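Local coordinates for protein endonuclease and methylase LlaGI (Lactococcus lactis, PDB 5FFJ) that restricts and modifies DNA as a Type ISP enzyme, joining a helicase-like ATPase, an adenine-N6-type methyltransferase and a DNA sequence-recognition domain in one polypeptide, at residues Phe1237-Gly1242 / Lys1268-Tyr1273; His1245-Arg1250 / Glu1394-Leu1399. One frame throughout, in Å; residues are numbered along the deposited sequence.

Overall arrangement
Both contacts lie in the C-terminal part of the chain, and they cross. From the N-terminal side, helix 1234-1243 comes first and gives contact 1 its first segment; helix 1247-1252 follows directly and opens contact 2. The chain then returns at helix 1270-1285, where 1268-1273 packs on 1237-1242 and closes a short loop of 25 residues. Contact 2 closes much later, when the C-terminal part of helix 1377-1398 reaches 1245-1250 across 143 intervening residues. The segments therefore alternate along the sequence. Their centres are about 11 Å apart, and Leu1399 joins them by packing on both Gly1242 and Tyr1273, so that the four helices form one cluster.

Contact 1: Phe1237-Gly1242 / Lys1268-Tyr1273; sequences FYYVYG and KNKDKY
Tyr1239 on helix 1234-1243 packs against Lys1270 and Tyr1273 of 1268-1273, a helix-helix contact within the specificity domain. From CB of Tyr1239, a chi1 of 167° sets CG anti to the backbone N and carries the ring to the other segment. CD1 meets Tyr1273 CB at 3.5 Å, near the plane of the Tyr1239 ring. One atom further, CE1 is 3.7 Å from the same Tyr1273 CB and 3.4 Å from Lys1270 CG, which comes over a face of the ring in a CH-pi contact. CZ is still 3.9 Å from Lys1270 CG, and Lys1270 CD sits over the middle of that face. At the tip, OH is hydrogen-bonded to Pro1265 O, in the chain leading up to the second helix, which fixes the far end of the ring. Lys1270 crosses the tyrosine at about a right angle, and its bend at chi3 leaves NZ above the ring, too distant for more than a weak cation-pi attraction. The two tyrosines run side by side in the same direction, yet their rings are nearly perpendicular, at 82°. This makes an offset edge-to-face pair in which the edge of Tyr1239 is turned toward the face of Tyr1273. The two helices come close at Gly1242; having no side chain, it lets the backbones approach, and its CA lies 3.6 Å from Tyr1273 O.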
loop_
_atom_site.group_PDB
_atom_site.type_symbol
_atom_site.label_atom_id
_atom_site.label_comp_id
_atom_site.label_asym_id
_atom_site.label_seq_id
_atom_site.Cartn_x
_atom_site.Cartn_y
_atom_site.Cartn_z
ATOM N N PHE A 1237 48.276 6.516 2.499
ATOM C CA PHE A 1237 46.899 6.546 2.978
ATOM C C PHE A 1237 46.271 7.921 2.776
ATOM O O PHE A 1237 45.193 8.041 2.195
ATOM C CB PHE A 1237 46.848 6.157 4.457
ATOM C CG PHE A 1237 45.458 6.005 5.001
ATOM C CD1 PHE A 1237 44.735 4.848 4.771
ATOM C CD2 PHE A 1237 44.876 7.015 5.750
ATOM C CE1 PHE A 1237 43.457 4.700 5.274
ATOM C CE2 PHE A 1237 43.598 6.872 6.256
ATOM C CZ PHE A 1237 42.889 5.713 6.021
ATOM N N TYR A 1238 46.951 8.958 3.256
ATOM C CA TYR A 1238 46.428 10.313 3.149
ATOM C C TYR A 1238 46.525 10.843 1.720
ATOM O O TYR A 1238 45.762 11.728 1.334
ATOM C CB TYR A 1238 47.158 11.245 4.117
ATOM C CG TYR A 1238 46.912 10.892 5.566
ATOM C CD1 TYR A 1238 45.628 10.918 6.094
ATOM C CD2 TYR A 1238 47.957 10.531 6.404
ATOM C CE1 TYR A 1238 45.391 10.592 7.414
ATOM C CE2 TYR A 1238 47.728 10.203 7.728
ATOM C CZ TYR A 1238 46.444 10.236 8.226
ATOM O OH TYR A 1238 46.207 9.912 9.542
ATOM N N TYR A 1239 47.451 10.300 0.933
ATOM C CA TYR A 1239 47.530 10.660 -0.478
ATOM C C TYR A 1239 46.246 10.281 -1.199
ATOM O O TYR A 1239 45.721 11.058 -1.993
ATOM C CB TYR A 1239 48.708 9.981 -1.168
ATOM C CG TYR A 1239 48.618 10.087 -2.671
ATOM C CD1 TYR A 1239 48.686 11.322 -3.301
ATOM C CD2 TYR A 1239 48.447 8.957 -3.459
ATOM C CE1 TYR A 1239 48.590 11.431 -4.672
ATOM C CE2 TYR A 1239 48.355 9.056 -4.835
ATOM C CZ TYR A 1239 48.430 10.296 -5.436
ATOM O OH TYR A 1239 48.342 10.406 -6.804
ATOM N N VAL A 1240 45.759 9.074 -0.930
ATOM C CA VAL A 1240 44.503 8.617 -1.502
ATOM C C VAL A 1240 43.391 9.580 -1.110
ATOM O O VAL A 1240 42.614 10.021 -1.956
ATOM C CB VAL A 1240 44.147 7.193 -1.032
ATOM C CG1 VAL A 1240 42.755 6.796 -1.507
ATOM C CG2 VAL A 1240 45.183 6.199 -1.529
ATOM N N TYR A 1241 43.332 9.910 0.176
ATOM C CA TYR A 1241 42.287 10.784 0.694
ATOM C C TYR A 1241 42.362 12.163 0.052
ATOM O O TYR A 1241 41.340 12.806 -0.180
ATOM C CB TYR A 1241 42.394 10.907 2.216
ATOM C CG TYR A 1241 41.114 11.367 2.875
ATOM C CD1 TYR A 1241 39.920 10.692 2.658
ATOM C CD2 TYR A 1241 41.097 12.466 3.724
ATOM C CE1 TYR A 1241 38.748 11.102 3.255
ATOM C CE2 TYR A 1241 39.925 12.883 4.330
ATOM C CZ TYR A 1241 38.757 12.196 4.094
ATOM O OH TYR A 1241 37.596 12.613 4.696
ATOM N N GLY A 1242 43.579 12.613 -0.236
ATOM C CA GLY A 1242 43.775 13.874 -0.923
ATOM C C GLY A 1242 43.222 13.828 -2.335
ATOM O O GLY A 1242 42.497 14.728 -2.755
ATOM N N LYS A 1268 51.325 14.720 -10.471
ATOM C CA LYS A 1268 52.550 15.494 -10.670
ATOM C C LYS A 1268 53.084 16.164 -9.399
ATOM O O LYS A 1268 54.298 16.310 -9.235
ATOM C CB LYS A 1268 52.310 16.553 -11.758
ATOM C CG LYS A 1268 53.509 16.775 -12.682
ATOM C CD LYS A 1268 53.110 16.927 -14.148
ATOM C CE LYS A 1268 52.756 18.362 -14.488
ATOM N NZ LYS A 1268 52.298 18.494 -15.897
ATOM N N ASN A 1269 52.180 16.570 -8.511
ATOM C CA ASN A 1269 52.546 17.252 -7.270
ATOM C C ASN A 1269 52.046 16.451 -6.068
ATOM O O ASN A 1269 51.298 16.946 -5.219
ATOM C CB ASN A 1269 51.983 18.678 -7.268
ATOM C CG ASN A 1269 52.988 19.702 -7.766
ATOM O OD1 ASN A 1269 54.100 19.801 -7.247
ATOM N ND2 ASN A 1269 52.603 20.458 -8.786
ATOM N N LYS A 1270 52.480 15.196 -6.014
ATOM C CA LYS A 1270 51.961 14.218 -5.065
ATOM C C LYS A 1270 52.059 14.650 -3.600
ATOM O O LYS A 1270 51.080 14.567 -2.860
ATOM C CB LYS A 1270 52.689 12.886 -5.248
ATOM C CG LYS A 1270 51.980 11.742 -4.558
ATOM C CD LYS A 1270 52.659 10.404 -4.756
ATOM C CE LYS A 1270 53.362 9.939 -3.498
ATOM N NZ LYS A 1270 53.849 8.540 -3.636
ATOM N N ASP A 1271 53.236 15.109 -3.187
ATOM C CA ASP A 1271 53.479 15.445 -1.783
ATOM C C ASP A 1271 52.545 16.545 -1.284
ATOM O O ASP A 1271 52.356 16.710 -0.079
ATOM C CB ASP A 1271 54.937 15.868 -1.582
ATOM C CG ASP A 1271 55.871 14.682 -1.410
ATOM O OD1 ASP A 1271 55.885 14.093 -0.308
ATOM O OD2 ASP A 1271 56.594 14.344 -2.372
ATOM N N LYS A 1272 51.961 17.291 -2.216
ATOM C CA LYS A 1272 50.963 18.298 -1.876
ATOM C C LYS A 1272 49.623 17.631 -1.568
ATOM O O LYS A 1272 48.884 18.081 -0.692
ATOM C CB LYS A 1272 50.804 19.306 -3.016
ATOM N N TYR A 1273 49.315 16.558 -2.294
ATOM C CA TYR A 1273 48.098 15.792 -2.044
ATOM C C TYR A 1273 48.135 15.161 -0.658
ATOM O O TYR A 1273 47.107 15.037 0.006
ATOM C CB TYR A 1273 47.904 14.711 -3.111
ATOM C CG TYR A 1273 47.515 15.263 -4.461
ATOM C CD1 TYR A 1273 46.181 15.379 -4.824
ATOM C CD2 TYR A 1273 48.479 15.680 -5.368
ATOM C CE1 TYR A 1273 45.819 15.889 -6.056
ATOM C CE2 TYR A 1273 48.125 16.194 -6.603
ATOM C CZ TYR A 1273 46.794 16.294 -6.940
ATOM O OH TYR A 1273 46.443 16.808 -8.167
#

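Contact 2: His1245-Arg1250 / Glu1394-Leu1399; sequences HSSAYR and ELIEEL
The backbones of 1245-1250 and 1394-1399 come nearest at His1245 and Ile1396, whose CA atoms are 6.3 Å apart; the first segment runs from His1245 through the N-cap Ser1246 into helix 1247-1252, while the second is the C-terminal part of helix 1377-1398 running into Leu1399. Ile1396 carries much of the packing, its two branches going to different partners. CG2 lies against the backbone and a hydroxyl, 3.5 Å from His1245 O and 3.4 Å from Ser1247 OG. With CG1 anti to the carbonyl carbon (chi1 -71°), CD1 instead meets the edge of the imidazole, near its plane, 3.9 Å from His1245 CD2. The two side chains cross at about a right angle. His1245 ND1 is hydrogen-bonded to Tyr1241 O, which should limit the ring's rotation, while Arg1250 NH2 lies over one face, offset toward the rim. Leu1399 lays CD1 against Ser1246, 3.9 Å from its CB. The hydroxyl of that serine, anti to its backbone N, is turned back to its own helix and accepts from Tyr1249 N across 3.3 Å with a nearly straight N-H...O angle of 167°. Leu1399 thus packs on a serine N-cap while Ile1396 meets the residues before and after it: the capped start of helix 1247-1252, in the specificity domain, held against the C-terminal end of helix 1377-1398.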
loop_
_atom_site.group_PDB
_atom_site.type_symbol
_atom_site.label_atom_id
_atom_site.label_comp_id
_atom_site.label_asym_id
_atom_site.label_seq_id
_atom_site.Cartn_x
_atom_site.Cartn_y
_atom_site.Cartn_z
ATOM N N HIS A 1245 39.474 14.004 -3.139
ATOM C CA HIS A 1245 38.860 15.318 -2.962
ATOM C C HIS A 1245 39.110 16.242 -4.155
ATOM O O HIS A 1245 38.498 17.307 -4.260
ATOM C CB HIS A 1245 39.378 15.978 -1.684
ATOM C CG HIS A 1245 38.669 15.532 -0.444
ATOM N ND1 HIS A 1245 39.123 14.496 0.344
ATOM C CD2 HIS A 1245 37.535 15.982 0.146
ATOM C CE1 HIS A 1245 38.303 14.329 1.366
ATOM N NE2 HIS A 1245 37.330 15.218 1.269
ATOM N N SER A 1246 40.006 15.837 -5.049
ATOM C CA SER A 1246 40.310 16.627 -6.240
ATOM C C SER A 1246 39.068 16.841 -7.099
ATOM O O SER A 1246 38.414 15.883 -7.507
ATOM C CB SER A 1246 41.400 15.946 -7.068
ATOM O OG SER A 1246 41.523 16.550 -8.345
ATOM N N SER A 1247 38.748 18.102 -7.369
ATOM C CA SER A 1247 37.567 18.440 -8.154
ATOM C C SER A 1247 37.679 17.923 -9.584
ATOM O O SER A 1247 36.713 17.395 -10.137
ATOM C CB SER A 1247 37.351 19.955 -8.167
ATOM O OG SER A 1247 37.172 20.455 -6.854
ATOM N N ALA A 1248 38.857 18.079 -10.180
ATOM C CA ALA A 1248 39.087 17.638 -11.552
ATOM C C ALA A 1248 38.936 16.126 -11.662
ATOM O O ALA A 1248 38.317 15.616 -12.599
ATOM C CB ALA A 1248 40.466 18.066 -12.020
ATOM N N TYR A 1249 39.513 15.418 -10.699
ATOM C CA TYR A 1249 39.407 13.968 -10.641
ATOM C C TYR A 1249 37.942 13.541 -10.588
ATOM O O TYR A 1249 37.497 12.718 -11.388
ATOM C CB TYR A 1249 40.166 13.427 -9.426
ATOM C CG TYR A 1249 40.076 11.927 -9.259
ATOM C CD1 TYR A 1249 40.934 11.080 -9.947
ATOM C CD2 TYR A 1249 39.137 11.359 -8.412
ATOM C CE1 TYR A 1249 40.856 9.707 -9.798
ATOM C CE2 TYR A 1249 39.052 9.989 -8.256
ATOM C CZ TYR A 1249 39.912 9.168 -8.951
ATOM O OH TYR A 1249 39.831 7.803 -8.799
ATOM N N ARG A 1250 37.199 14.119 -9.650
ATOM C CA ARG A 1250 35.792 13.782 -9.465
ATOM C C ARG A 1250 34.959 14.088 -10.707
ATOM O O ARG A 1250 34.074 13.314 -11.074
ATOM C CB ARG A 1250 35.220 14.536 -8.260
ATOM C CG ARG A 1250 35.726 14.037 -6.915
ATOM C CD ARG A 1250 34.974 14.679 -5.760
ATOM N NE ARG A 1250 35.428 14.175 -4.466
ATOM C CZ ARG A 1250 34.906 14.528 -3.296
ATOM N NH1 ARG A 1250 33.899 15.392 -3.243
ATOM N NH2 ARG A 1250 35.389 14.015 -2.172
ATOM N N GLU A 1394 38.066 25.277 1.157
ATOM C CA GLU A 1394 39.338 25.979 1.025
ATOM C C GLU A 1394 40.434 24.980 0.680
ATOM O O GLU A 1394 41.195 25.181 -0.266
ATOM C CB GLU A 1394 39.687 26.731 2.314
ATOM C CG GLU A 1394 38.844 27.973 2.562
ATOM C CD GLU A 1394 39.178 28.658 3.876
ATOM O OE1 GLU A 1394 40.000 28.111 4.640
ATOM O OE2 GLU A 1394 38.617 29.743 4.144
ATOM N N LEU A 1395 40.489 23.893 1.442
ATOM C CA LEU A 1395 41.488 22.855 1.231
ATOM C C LEU A 1395 41.352 22.195 -0.145
ATOM O O LEU A 1395 42.354 21.855 -0.774
ATOM C CB LEU A 1395 41.384 21.800 2.334
ATOM C CG LEU A 1395 41.941 22.206 3.702
ATOM C CD1 LEU A 1395 41.517 21.216 4.778
ATOM C CD2 LEU A 1395 43.458 22.321 3.666
ATOM N N ILE A 1396 40.118 22.018 -0.609
ATOM C CA ILE A 1396 39.875 21.431 -1.928
ATOM C C ILE A 1396 40.339 22.377 -3.039
ATOM O O ILE A 1396 40.574 21.953 -4.172
ATOM C CB ILE A 1396 38.378 21.079 -2.116
ATOM C CG1 ILE A 1396 38.013 19.878 -1.245
ATOM C CG2 ILE A 1396 38.063 20.753 -3.579
ATOM C CD1 ILE A 1396 36.533 19.525 -1.244
ATOM N N GLU A 1397 40.481 23.657 -2.713
ATOM C CA GLU A 1397 40.943 24.637 -3.687
ATOM C C GLU A 1397 42.462 24.805 -3.641
ATOM O O GLU A 1397 43.054 25.411 -4.538
ATOM C CB GLU A 1397 40.251 25.980 -3.450
ATOM C CG GLU A 1397 38.740 25.934 -3.717
ATOM C CD GLU A 1397 38.266 26.882 -4.816
ATOM O OE1 GLU A 1397 39.096 27.574 -5.449
ATOM O OE2 GLU A 1397 37.039 26.932 -5.047
ATOM N N GLU A 1398 43.091 24.260 -2.604
ATOM C CA GLU A 1398 44.542 24.352 -2.463
ATOM C C GLU A 1398 45.285 23.236 -3.194
ATOM O O GLU A 1398 46.415 23.438 -3.635
ATOM C CB GLU A 1398 44.947 24.323 -0.990
ATOM C CG GLU A 1398 44.544 25.550 -0.206
ATOM C CD GLU A 1398 44.974 25.470 1.243
ATOM O OE1 GLU A 1398 46.008 24.820 1.518
ATOM O OE2 GLU A 1398 44.280 26.049 2.105
ATOM N N LEU A 1399 44.669 22.062 -3.322
ATOM C CA LEU A 1399 45.407 20.907 -3.832
ATOM C C LEU A 1399 45.628 21.077 -5.337
ATOM O O LEU A 1399 44.767 21.606 -6.036
ATOM C CB LEU A 1399 44.697 19.575 -3.489
ATOM C CG LEU A 1399 43.456 19.027 -4.206
ATOM C CD1 LEU A 1399 43.444 17.493 -4.167
ATOM C CD2 LEU A 1399 42.195 19.590 -3.588
#